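Local structure of esterase (3H2G) at residues Pro2-Leu7 / Ala147-Met152; Ser22-Ser27 / Leu109-Ala114; Leu67-Gly72 / Leu162-Ser167; Ala203-Pro208 / Ser383-Val388; Glu266-Gly271 / Thr276-Asn281. The protein hydrolyses ester bonds in the rice cell wall, an activity that Xanthomonas oryzae uses as a virulence factor in infecting its host plant. All blocks are in the same frame, centred on the assembly; numbering follows the deposited sequence.

Contact 1: Pro2-Leu7 / Ala147-Met152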
# COMPACT_ATOMS: atom_id res chain seq x y z
N PRO A 2 17.64 -18.90 5.76
CA PRO A 2 17.81 -18.37 4.38
C PRO A 2 18.04 -16.87 4.40
O PRO A 2 17.45 -16.15 5.21
CB PRO A 2 16.53 -18.70 3.62
CG PRO A 2 15.98 -19.88 4.44
CD PRO A 2 16.32 -19.54 5.89
N ALA A 3 18.90 -16.39 3.51
CA ALA A 3 19.21 -14.96 3.43
C ALA A 3 18.00 -14.19 2.90
O ALA A 3 17.24 -14.70 2.09
CB ALA A 3 20.40 -14.74 2.52
N ARG A 4 17.84 -12.95 3.37
CA ARG A 4 16.73 -12.11 2.93
C ARG A 4 16.68 -12.03 1.41
O ARG A 4 17.70 -11.81 0.76
CB ARG A 4 16.87 -10.70 3.51
CG ARG A 4 16.65 -10.59 5.01
CD ARG A 4 16.70 -9.14 5.47
NE ARG A 4 15.76 -8.30 4.73
CZ ARG A 4 15.63 -6.98 4.90
NH1 ARG A 4 16.37 -6.36 5.80
NH2 ARG A 4 14.76 -6.30 4.17
N GLY A 5 15.48 -12.21 0.85
CA GLY A 5 15.33 -12.14 -0.59
C GLY A 5 15.43 -13.48 -1.30
O GLY A 5 15.17 -13.56 -2.50
N THR A 6 15.82 -14.52 -0.58
CA THR A 6 15.94 -15.85 -1.18
C THR A 6 14.61 -16.31 -1.78
O THR A 6 13.57 -16.23 -1.12
CB THR A 6 16.41 -16.90 -0.15
OG1 THR A 6 17.75 -16.60 0.28
CG2 THR A 6 16.39 -18.30 -0.76
N LEU A 7 14.65 -16.77 -3.03
CA LEU A 7 13.45 -17.25 -3.71
C LEU A 7 13.18 -18.69 -3.29
O LEU A 7 13.98 -19.59 -3.57
CB LEU A 7 13.65 -17.19 -5.23
CG LEU A 7 12.48 -17.66 -6.11
CD1 LEU A 7 11.33 -16.67 -6.00
CD2 LEU A 7 12.95 -17.78 -7.55
N ALA A 147 9.43 -6.17 3.52
CA ALA A 147 8.69 -7.13 2.70
C ALA A 147 8.77 -6.75 1.23
O ALA A 147 8.93 -7.61 0.36
CB ALA A 147 7.23 -7.19 3.15
N THR A 148 8.66 -5.46 0.94
CA THR A 148 8.72 -4.98 -0.44
C THR A 148 10.12 -5.15 -1.02
O THR A 148 10.28 -5.64 -2.14
CB THR A 148 8.32 -3.49 -0.51
OG1 THR A 148 6.97 -3.35 -0.05
CG2 THR A 148 8.40 -2.99 -1.95
N ILE A 149 11.13 -4.75 -0.25
CA ILE A 149 12.51 -4.88 -0.69
C ILE A 149 12.87 -6.33 -0.98
O ILE A 149 13.46 -6.64 -2.02
CB ILE A 149 13.46 -4.30 0.37
CG1 ILE A 149 13.35 -2.77 0.36
CG2 ILE A 149 14.89 -4.76 0.13
CD1 ILE A 149 13.97 -2.09 1.58
N ASP A 150 12.50 -7.23 -0.08
CA ASP A 150 12.82 -8.64 -0.26
C ASP A 150 12.02 -9.29 -1.38
O ASP A 150 12.46 -10.28 -1.98
CB ASP A 150 12.63 -9.37 1.08
CG ASP A 150 13.69 -8.98 2.09
OD1 ASP A 150 13.54 -9.28 3.30
OD2 ASP A 150 14.70 -8.37 1.68
N ALA A 151 10.85 -8.74 -1.69
CA ALA A 151 10.03 -9.26 -2.79
C ALA A 151 10.75 -8.91 -4.09
O ALA A 151 10.78 -9.71 -5.02
CB ALA A 151 8.64 -8.62 -2.77
N MET A 152 11.31 -7.70 -4.14
CA MET A 152 12.03 -7.26 -5.32
C MET A 152 13.31 -8.08 -5.51
O MET A 152 13.71 -8.38 -6.63
CB MET A 152 12.37 -5.77 -5.20
CG MET A 152 11.14 -4.88 -5.14
SD MET A 152 11.55 -3.11 -5.13
CE MET A 152 11.71 -2.84 -6.83
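Arg-4 reaches across to the carboxylate of Asp-150 and grips it through its inner nitrogen: NE donates to OD1 at 2.8 Å with an N-H...O angle of 154°, meeting the syn lone pair of that oxygen. The second leg of the salt bridge, from Arg-4 NH2 to Asp-150 OD2 at 3.2 Å, is weak and bent. The carboxylate carbon lies at the guanidinium edge, but the two groups are turned 73° against each other, so this is not the flat, two-pronged pairing of arginine with aspartate. A bend at chi3 of 55° brings NE and NH2 round to the acid. Asp-150 sits on helix 141-162, which packs on the central sheet of this alpha/beta-hydrolase fold, and its OD1 also takes a hydrogen bond from the sheet, at Thr-53. OD2 forms a second salt bridge, to Arg-153 of the same helix; the two arginines and Thr-53 probably offset much of the buried charge. Gly-5 adds to the contact from a type II turn, Ala-3 to Thr-6, with its CA 3.7 Å from Asp-150 O. Its positive phi suits glycine there, while Ala-3 O accepts both the backbone N and OG1 of Thr-6.

Contact 2: Ser22-Ser27 / Leu109-Ala114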
# COMPACT_ATOMS: atom_id res chain seq x y z
N SER A 22 -5.71 -4.13 -24.68
CA SER A 22 -6.19 -2.94 -25.37
C SER A 22 -7.71 -2.93 -25.39
O SER A 22 -8.34 -1.87 -25.27
CB SER A 22 -5.68 -2.90 -26.82
OG SER A 22 -4.30 -2.58 -26.86
N ALA A 23 -8.31 -4.10 -25.53
CA ALA A 23 -9.77 -4.21 -25.55
C ALA A 23 -10.35 -3.76 -24.21
O ALA A 23 -11.38 -3.08 -24.17
CB ALA A 23 -10.18 -5.65 -25.85
N MET A 24 -9.69 -4.13 -23.11
CA MET A 24 -10.18 -3.71 -21.80
C MET A 24 -10.02 -2.20 -21.64
O MET A 24 -10.85 -1.55 -21.00
CB MET A 24 -9.41 -4.42 -20.67
CG MET A 24 -9.72 -5.91 -20.55
SD MET A 24 -9.02 -6.67 -19.05
CE MET A 24 -7.34 -7.02 -19.59
N LEU A 25 -8.97 -1.64 -22.24
CA LEU A 25 -8.72 -0.20 -22.17
C LEU A 25 -9.71 0.59 -23.03
O LEU A 25 -10.06 1.72 -22.69
CB LEU A 25 -7.29 0.11 -22.63
CG LEU A 25 -6.14 -0.38 -21.75
CD1 LEU A 25 -4.82 -0.17 -22.47
CD2 LEU A 25 -6.15 0.35 -20.42
N ALA A 26 -10.15 -0.00 -24.13
CA ALA A 26 -11.08 0.65 -25.04
C ALA A 26 -12.49 0.77 -24.46
O ALA A 26 -13.32 1.53 -24.96
CB ALA A 26 -11.13 -0.10 -26.37
N SER A 27 -12.76 0.01 -23.40
CA SER A 27 -14.07 0.04 -22.76
C SER A 27 -14.07 0.98 -21.55
O SER A 27 -13.03 1.53 -21.18
CB SER A 27 -14.48 -1.36 -22.31
OG SER A 27 -13.59 -1.86 -21.33
N LEU A 109 -2.66 -2.61 -12.70
CA LEU A 109 -1.24 -2.95 -12.71
C LEU A 109 -0.91 -3.62 -14.04
O LEU A 109 0.17 -3.45 -14.59
CB LEU A 109 -0.87 -3.88 -11.55
CG LEU A 109 -0.97 -3.28 -10.14
CD1 LEU A 109 -0.42 -4.28 -9.15
CD2 LEU A 109 -0.20 -1.97 -10.07
N VAL A 110 -1.87 -4.39 -14.55
CA VAL A 110 -1.68 -5.08 -15.82
C VAL A 110 -1.95 -4.15 -17.01
O VAL A 110 -1.11 -3.99 -17.89
CB VAL A 110 -2.64 -6.29 -15.95
CG1 VAL A 110 -2.60 -6.84 -17.38
CG2 VAL A 110 -2.26 -7.37 -14.96
N THR A 111 -3.12 -3.53 -17.01
CA THR A 111 -3.54 -2.66 -18.10
C THR A 111 -2.84 -1.32 -18.29
O THR A 111 -2.74 -0.84 -19.41
CB THR A 111 -5.06 -2.39 -18.02
OG1 THR A 111 -5.36 -1.58 -16.87
CG2 THR A 111 -5.83 -3.69 -17.92
N ARG A 112 -2.35 -0.73 -17.20
CA ARG A 112 -1.70 0.57 -17.31
C ARG A 112 -0.18 0.58 -17.19
O ARG A 112 0.48 1.46 -17.74
CB ARG A 112 -2.26 1.52 -16.24
CG ARG A 112 -3.77 1.67 -16.26
CD ARG A 112 -4.25 2.36 -17.52
NE ARG A 112 -5.69 2.60 -17.45
CZ ARG A 112 -6.36 3.36 -18.30
NH1 ARG A 112 -5.73 3.97 -19.30
NH2 ARG A 112 -7.67 3.53 -18.15
N LEU A 113 0.37 -0.39 -16.46
CA LEU A 113 1.81 -0.42 -16.24
C LEU A 113 2.56 -1.55 -16.95
O LEU A 113 3.42 -1.29 -17.80
CB LEU A 113 2.08 -0.47 -14.74
CG LEU A 113 1.59 0.78 -13.98
CD1 LEU A 113 1.71 0.56 -12.48
CD2 LEU A 113 2.41 2.00 -14.41
N ALA A 114 2.24 -2.80 -16.62
CA ALA A 114 2.92 -3.93 -17.25
C ALA A 114 2.72 -3.92 -18.76
O ALA A 114 3.62 -4.30 -19.52
CB ALA A 114 2.41 -5.24 -16.66
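The guanidinium of Arg-112 carries Leu-25 on one face: methyl CD2 lies over the centre of the group, 3.6 Å above its plane, and comes 3.7 Å from CZ. The polar hydrogens of the same group are used elsewhere, NE in a salt bridge to Glu-382 and NH1 in one to Glu-38, and these two acids probably help to hold the group against the leucine. A turn at chi2 of -67° bends the Arg-112 chain so that it runs past Leu-25 in the opposite direction. The leucine methyls also reach the backbone: CD1 and CD2 are each 3.8 Å from Thr-111 O, whose carbonyl accepts a hydrogen bond from Ser-115 OG. CD2 also touches CB of Thr-111, again at 3.8 Å. Met-24 comes in across Thr-111 at about a right angle, its terminal methyl CE 4.0 Å from Thr-111 CG2. No hydrogen bond joins the two segments; they meet by van der Waals contact, with the charged end of Arg-112 tied to other parts of the chain. What results is a steep helix-helix crossing: segments 22-26 and 109-114 have axes 10.1 Å apart at closest and 102° between their N-to-C directions. The short helix 18-26 thus leans on helix 108-114, a helix with a wide pi-type turn that packs on the alpha/beta-hydrolase sheet.

Contact 3: Leu67-Gly72 / Leu162-Ser167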
# COMPACT_ATOMS: atom_id res chain seq x y z
N LEU A 67 4.36 -11.00 -9.62
CA LEU A 67 5.34 -10.50 -10.58
C LEU A 67 4.69 -10.44 -11.95
O LEU A 67 4.21 -11.46 -12.45
CB LEU A 67 6.57 -11.42 -10.62
CG LEU A 67 7.57 -11.22 -11.77
CD1 LEU A 67 8.19 -9.83 -11.69
CD2 LEU A 67 8.66 -12.29 -11.69
N LEU A 68 4.65 -9.25 -12.53
CA LEU A 68 4.07 -9.06 -13.86
C LEU A 68 5.22 -8.78 -14.82
O LEU A 68 6.00 -7.85 -14.61
CB LEU A 68 3.08 -7.88 -13.85
CG LEU A 68 1.95 -8.00 -12.82
CD1 LEU A 68 1.04 -6.78 -12.91
CD2 LEU A 68 1.15 -9.28 -13.07
N ILE A 69 5.33 -9.60 -15.86
CA ILE A 69 6.41 -9.46 -16.83
C ILE A 69 5.90 -9.09 -18.22
O ILE A 69 5.07 -9.80 -18.79
CB ILE A 69 7.21 -10.78 -16.95
CG1 ILE A 69 7.67 -11.23 -15.56
CG2 ILE A 69 8.41 -10.58 -17.87
CD1 ILE A 69 8.41 -12.56 -15.56
N PRO A 70 6.39 -7.98 -18.78
CA PRO A 70 5.97 -7.55 -20.12
C PRO A 70 6.77 -8.28 -21.19
O PRO A 70 7.86 -8.80 -20.91
CB PRO A 70 6.27 -6.06 -20.10
CG PRO A 70 7.54 -6.01 -19.31
CD PRO A 70 7.26 -6.96 -18.16
N GLY A 71 6.24 -8.32 -22.40
CA GLY A 71 6.92 -8.97 -23.50
C GLY A 71 6.13 -8.73 -24.78
O GLY A 71 4.98 -8.32 -24.72
N GLY A 72 6.76 -8.96 -25.93
CA GLY A 72 6.05 -8.76 -27.18
C GLY A 72 6.89 -8.14 -28.28
O GLY A 72 7.91 -7.50 -28.00
N LEU A 162 14.83 -16.28 -16.03
CA LEU A 162 14.09 -16.13 -17.28
C LEU A 162 14.88 -15.31 -18.29
O LEU A 162 14.54 -15.27 -19.47
CB LEU A 162 12.77 -15.42 -17.01
CG LEU A 162 11.67 -16.19 -16.29
CD1 LEU A 162 10.51 -15.26 -16.00
CD2 LEU A 162 11.23 -17.37 -17.14
N LYS A 163 15.93 -14.65 -17.81
CA LYS A 163 16.76 -13.80 -18.64
C LYS A 163 15.99 -12.58 -19.14
O LYS A 163 16.27 -12.04 -20.21
CB LYS A 163 17.36 -14.59 -19.81
CG LYS A 163 18.38 -15.62 -19.37
CD LYS A 163 19.02 -16.34 -20.55
CE LYS A 163 20.07 -17.33 -20.07
NZ LYS A 163 20.69 -18.09 -21.20
N THR A 164 15.01 -12.14 -18.35
CA THR A 164 14.23 -10.96 -18.70
C THR A 164 15.18 -9.77 -18.65
O THR A 164 15.87 -9.56 -17.65
CB THR A 164 13.09 -10.72 -17.70
OG1 THR A 164 12.26 -11.89 -17.62
CG2 THR A 164 12.24 -9.53 -18.12
N PRO A 165 15.25 -8.97 -19.72
CA PRO A 165 16.14 -7.81 -19.75
C PRO A 165 15.68 -6.62 -18.90
O PRO A 165 14.66 -5.99 -19.19
CB PRO A 165 16.21 -7.47 -21.24
CG PRO A 165 14.83 -7.81 -21.70
CD PRO A 165 14.56 -9.14 -21.01
N LEU A 166 16.44 -6.33 -17.84
CA LEU A 166 16.14 -5.22 -16.94
C LEU A 166 17.11 -4.08 -17.21
O LEU A 166 18.30 -4.31 -17.45
CB LEU A 166 16.27 -5.68 -15.48
CG LEU A 166 15.37 -6.85 -15.06
CD1 LEU A 166 15.66 -7.23 -13.61
CD2 LEU A 166 13.91 -6.46 -15.23
N SER A 167 16.61 -2.85 -17.17
CA SER A 167 17.45 -1.68 -17.44
C SER A 167 18.35 -1.34 -16.26
O SER A 167 19.39 -0.71 -16.43
CB SER A 167 16.58 -0.47 -17.77
OG SER A 167 15.83 -0.06 -16.64
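A Schellman motif closes helix 141-162, and the residues around that closure, Leu-162 and Thr-164, pack on Ile-69 of strand 60-71 in the central sheet of the alpha/beta-hydrolase fold. Lys-163, with positive phi, is the C-prime residue; the bonds Thr-164 N to Leu-159 O and Lys-163 N to Gln-160 O end the helix. Leu-162 and Thr-164, before and after it, both point toward the strand. Ile-69 answers with two branches. Its CG2 stands opposite the backbone N, chi1 being -53° for CG1, and meets Thr-164, 4.0 Å from CG2 and 4.1 Å from OG1. The other branch extends through CG1, chi2 177°, to the leucine. No hydrogen bond crosses the contact; strand 60-71 spends its backbone groups on neighbours in the sheet, Ile-69 with Arg-45 for one. Leu-159, a helical turn earlier, lies against both Ile-69 and Thr-164, while Tyr-79 of strand 79-85, two places along the sheet, also touches Thr-164. At the far end of the isoleucine the packing is unusually close, with Ile-69 CD1 and Leu-162 CD1 only 3.4 Å apart.

Contact 4: Ala203-Pro208 / Ser383-Val388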
# COMPACT_ATOMS: atom_id res chain seq x y z
N ALA A 203 6.27 7.20 -6.72
CA ALA A 203 4.96 7.84 -6.85
C ALA A 203 3.92 7.26 -5.90
O ALA A 203 3.03 6.50 -6.31
CB ALA A 203 4.47 7.73 -8.30
N PRO A 204 4.01 7.60 -4.60
CA PRO A 204 3.05 7.10 -3.61
C PRO A 204 1.67 7.67 -3.95
O PRO A 204 1.55 8.84 -4.30
CB PRO A 204 3.58 7.66 -2.29
CG PRO A 204 5.05 7.82 -2.55
CD PRO A 204 5.08 8.37 -3.95
N ILE A 205 0.63 6.84 -3.82
CA ILE A 205 -0.73 7.27 -4.13
C ILE A 205 -1.67 7.22 -2.93
O ILE A 205 -1.84 6.18 -2.30
CB ILE A 205 -1.32 6.40 -5.26
CG1 ILE A 205 -0.45 6.49 -6.51
CG2 ILE A 205 -2.75 6.84 -5.57
CD1 ILE A 205 -0.79 5.45 -7.57
N SER A 206 -2.29 8.35 -2.62
CA SER A 206 -3.26 8.45 -1.52
C SER A 206 -2.84 7.76 -0.23
O SER A 206 -3.65 7.08 0.42
CB SER A 206 -4.60 7.88 -1.99
OG SER A 206 -5.01 8.51 -3.20
N GLY A 207 -1.58 7.94 0.16
CA GLY A 207 -1.09 7.33 1.38
C GLY A 207 -1.14 8.24 2.60
O GLY A 207 -1.03 9.46 2.47
N PRO A 208 -1.33 7.68 3.80
CA PRO A 208 -1.40 8.46 5.04
C PRO A 208 0.00 8.72 5.61
O PRO A 208 0.34 8.20 6.67
CB PRO A 208 -2.24 7.58 5.95
CG PRO A 208 -1.78 6.21 5.56
CD PRO A 208 -1.73 6.28 4.05
N SER A 383 -6.84 6.33 -11.53
CA SER A 383 -6.62 7.70 -12.01
C SER A 383 -5.19 8.16 -11.74
O SER A 383 -4.53 8.72 -12.61
CB SER A 383 -7.60 8.67 -11.33
OG SER A 383 -8.93 8.43 -11.76
N CYS A 384 -4.72 7.91 -10.52
CA CYS A 384 -3.37 8.30 -10.15
C CYS A 384 -2.31 7.43 -10.82
O CYS A 384 -1.24 7.93 -11.17
CB CYS A 384 -3.20 8.24 -8.64
SG CYS A 384 -3.71 9.75 -7.77
N ILE A 385 -2.58 6.14 -10.99
CA ILE A 385 -1.61 5.28 -11.65
C ILE A 385 -1.34 5.87 -13.03
O ILE A 385 -0.19 5.98 -13.46
CB ILE A 385 -2.14 3.83 -11.80
CG1 ILE A 385 -2.02 3.09 -10.46
CG2 ILE A 385 -1.36 3.09 -12.88
CD1 ILE A 385 -2.64 1.70 -10.46
N VAL A 386 -2.41 6.25 -13.72
CA VAL A 386 -2.27 6.83 -15.05
C VAL A 386 -1.51 8.15 -15.01
O VAL A 386 -0.58 8.36 -15.79
CB VAL A 386 -3.66 7.06 -15.70
CG1 VAL A 386 -3.52 7.86 -17.00
CG2 VAL A 386 -4.32 5.72 -15.98
N VAL A 387 -1.89 9.03 -14.09
CA VAL A 387 -1.24 10.34 -13.97
C VAL A 387 0.25 10.28 -13.61
O VAL A 387 1.06 10.96 -14.24
CB VAL A 387 -1.97 11.22 -12.93
CG1 VAL A 387 -1.14 12.46 -12.61
CG2 VAL A 387 -3.33 11.63 -13.48
N VAL A 388 0.60 9.49 -12.60
CA VAL A 388 2.00 9.40 -12.20
C VAL A 388 2.86 8.73 -13.27
O VAL A 388 4.03 9.08 -13.45
CB VAL A 388 2.17 8.66 -10.85
CG1 VAL A 388 1.39 9.41 -9.76
CG2 VAL A 388 1.69 7.23 -10.96
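With chi1 at -58° and chi2 at 168°, Ile-205 sends CG1 and CD1 out in an extended arm while CG2 takes the place opposite the backbone N, and both branches close on Cys-384. This is a strand-to-helix contact in the core of the alpha/beta-hydrolase fold: strand 198-205 runs nearly antiparallel to helix 376-396, at 164° between the short segments, with their axes 9.3 Å apart. Ile-205 CD1 lies 3.8 Å from Cys-384 CB and 3.9 Å from CG1 of Ile-385. At the other end of the contact Ala-203 CB fits against Val-388, 3.6 Å from its CB and 3.8 Å from CG1; the two pairs lie one helical turn apart on the helix. The touching residues are all buried and meet mainly through apolar side-chain atoms, without a hydrogen bond between the segments. Cys-384 is held by more than packing, since its SG forms the disulfide with Cys-331 of the next strand, 328-332, tying helix to sheet covalently. Just beyond lies the probable catalytic centre: Ile-205 makes backbone hydrogen bonds with Gly-174 and Ser-176 of the likely nucleophile elbow, and Ser-206 touches His-377 and Asp-336, the other members of the putative triad. The tightest pair is Ile-205 CG2 against Cys-384 CB at 3.4 Å, with the sulfur SG 3.8 Å from the same methyl.

Contact 5: Glu266-Gly271 / Thr276-Asn281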
# COMPACT_ATOMS: atom_id res chain seq x y z
N GLU A 266 -10.09 -8.86 17.23
CA GLU A 266 -8.77 -9.37 16.85
C GLU A 266 -8.75 -10.40 15.72
O GLU A 266 -7.95 -10.27 14.79
CB GLU A 266 -8.03 -9.90 18.09
CG GLU A 266 -7.76 -8.81 19.13
CD GLU A 266 -6.65 -9.18 20.10
OE1 GLU A 266 -6.75 -10.23 20.77
OE2 GLU A 266 -5.67 -8.40 20.20
N PRO A 267 -9.62 -11.41 15.76
CA PRO A 267 -9.65 -12.43 14.70
C PRO A 267 -9.99 -11.91 13.30
O PRO A 267 -9.81 -12.62 12.32
CB PRO A 267 -10.70 -13.43 15.20
CG PRO A 267 -10.61 -13.29 16.70
CD PRO A 267 -10.51 -11.80 16.87
N LEU A 268 -10.47 -10.68 13.22
CA LEU A 268 -10.86 -10.09 11.93
C LEU A 268 -9.74 -9.37 11.18
O LEU A 268 -9.84 -9.15 9.97
CB LEU A 268 -11.99 -9.08 12.13
CG LEU A 268 -13.33 -9.53 12.70
CD1 LEU A 268 -14.17 -8.29 13.02
CD2 LEU A 268 -14.06 -10.43 11.70
N PHE A 269 -8.66 -9.02 11.88
CA PHE A 269 -7.60 -8.25 11.25
C PHE A 269 -6.18 -8.80 11.33
O PHE A 269 -5.43 -8.45 12.23
CB PHE A 269 -7.63 -6.83 11.84
CG PHE A 269 -8.94 -6.13 11.65
CD1 PHE A 269 -9.34 -5.69 10.39
CD2 PHE A 269 -9.79 -5.92 12.73
CE1 PHE A 269 -10.57 -5.05 10.21
CE2 PHE A 269 -11.03 -5.28 12.56
CZ PHE A 269 -11.41 -4.84 11.30
N PRO A 270 -5.79 -9.66 10.37
CA PRO A 270 -6.57 -10.15 9.23
C PRO A 270 -7.35 -11.40 9.62
O PRO A 270 -7.09 -12.00 10.66
CB PRO A 270 -5.50 -10.43 8.18
CG PRO A 270 -4.39 -10.97 9.01
CD PRO A 270 -4.37 -10.02 10.21
N GLY A 271 -8.29 -11.81 8.78
CA GLY A 271 -9.07 -12.99 9.09
C GLY A 271 -9.75 -13.64 7.89
O GLY A 271 -9.23 -13.61 6.78
N THR A 276 -14.48 -5.48 2.25
CA THR A 276 -15.70 -5.28 1.47
C THR A 276 -16.86 -6.03 2.12
O THR A 276 -17.94 -5.47 2.31
CB THR A 276 -15.53 -5.80 0.03
OG1 THR A 276 -14.58 -4.99 -0.67
CG2 THR A 276 -16.86 -5.76 -0.71
N ASP A 277 -16.61 -7.29 2.44
CA ASP A 277 -17.62 -8.13 3.08
C ASP A 277 -18.03 -7.56 4.43
O ASP A 277 -19.21 -7.46 4.74
CB ASP A 277 -17.07 -9.56 3.24
CG ASP A 277 -17.99 -10.46 4.04
OD1 ASP A 277 -19.21 -10.20 4.05
OD2 ASP A 277 -17.50 -11.44 4.64
N MET A 278 -17.04 -7.16 5.23
CA MET A 278 -17.33 -6.59 6.53
C MET A 278 -18.18 -5.33 6.45
O MET A 278 -19.11 -5.15 7.23
CB MET A 278 -16.03 -6.27 7.28
CG MET A 278 -15.28 -7.48 7.78
SD MET A 278 -13.87 -6.99 8.78
CE MET A 278 -12.51 -7.67 7.81
N PHE A 279 -17.85 -4.46 5.50
CA PHE A 279 -18.60 -3.22 5.36
C PHE A 279 -20.02 -3.42 4.82
O PHE A 279 -20.96 -2.77 5.28
CB PHE A 279 -17.86 -2.24 4.45
CG PHE A 279 -18.52 -0.89 4.37
CD1 PHE A 279 -18.61 -0.09 5.50
CD2 PHE A 279 -19.09 -0.45 3.18
CE1 PHE A 279 -19.26 1.14 5.44
CE2 PHE A 279 -19.74 0.78 3.12
CZ PHE A 279 -19.83 1.58 4.25
N LEU A 280 -20.18 -4.30 3.85
CA LEU A 280 -21.49 -4.54 3.27
C LEU A 280 -22.43 -5.28 4.22
O LEU A 280 -23.64 -5.04 4.22
CB LEU A 280 -21.37 -5.34 1.96
CG LEU A 280 -22.67 -5.73 1.25
CD1 LEU A 280 -23.44 -4.47 0.86
CD2 LEU A 280 -22.36 -6.57 0.02
N ASN A 281 -21.88 -6.16 5.04
CA ASN A 281 -22.71 -6.94 5.96
C ASN A 281 -22.70 -6.50 7.42
O ASN A 281 -23.09 -7.26 8.31
CB ASN A 281 -22.35 -8.42 5.83
CG ASN A 281 -22.62 -8.94 4.43
OD1 ASN A 281 -23.74 -8.87 3.93
ND2 ASN A 281 -21.58 -9.45 3.78
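A Met-aromatic contact between Met-278 and Phe-269 joins helix 275-280 to the loop just before it, within the long helical stretch inserted between sheet strands 198-205 and 328-332. The sulfur SD lies 4.8 Å from the centroid of the Phe-269 ring and 45° off the ring normal, an oblique approach. SD stands 4.1 Å from both CE1 and CZ of the ring. Met-278 runs extended as far as its sulfur, then turns at chi3 of -118°, which swings the methyl CE toward the loop backbone: CE is 3.7 Å from Leu-268 O and 4.0 Å from Phe-269 CE1. Both sulfur and methyl of Met-278 therefore touch the loop, Leu-268 CB adding a looser contact to SD at 4.4 Å. Leu-268 CB also rests on one face of the Phe-269 ring, offset toward the rim. The peptide before Pro-270 is cis, and Gly-271 makes backbone hydrogen bonds with Ala-90 and Arg-92. Helix 231-246 borders the contact, its Tyr-237 ring meeting that of Phe-269 and its Leu-233 packing on Met-278.

In the fold
From the N terminus, contact 1 opens first and closes at helix 141-162, bringing the leading residues onto it. Contact 2 falls wholly within that loop, closes before it, and sets helix 18-26 against helix 108-114. Contact 3 starts inside both loops and ends beyond them, so it crosses each in chain order; it joins strand 60-71 to the far end of the helix used by contact 1. Contact 4 opens only after these have closed and returns the C-terminal helix 376-396 to strand 198-205, enclosing contact 5 in the helical insertion. In space, contact 2 touches both contact 3 and contact 4, whereas contact 5 stays apart, about 14 Å or more from the others by nearest atoms.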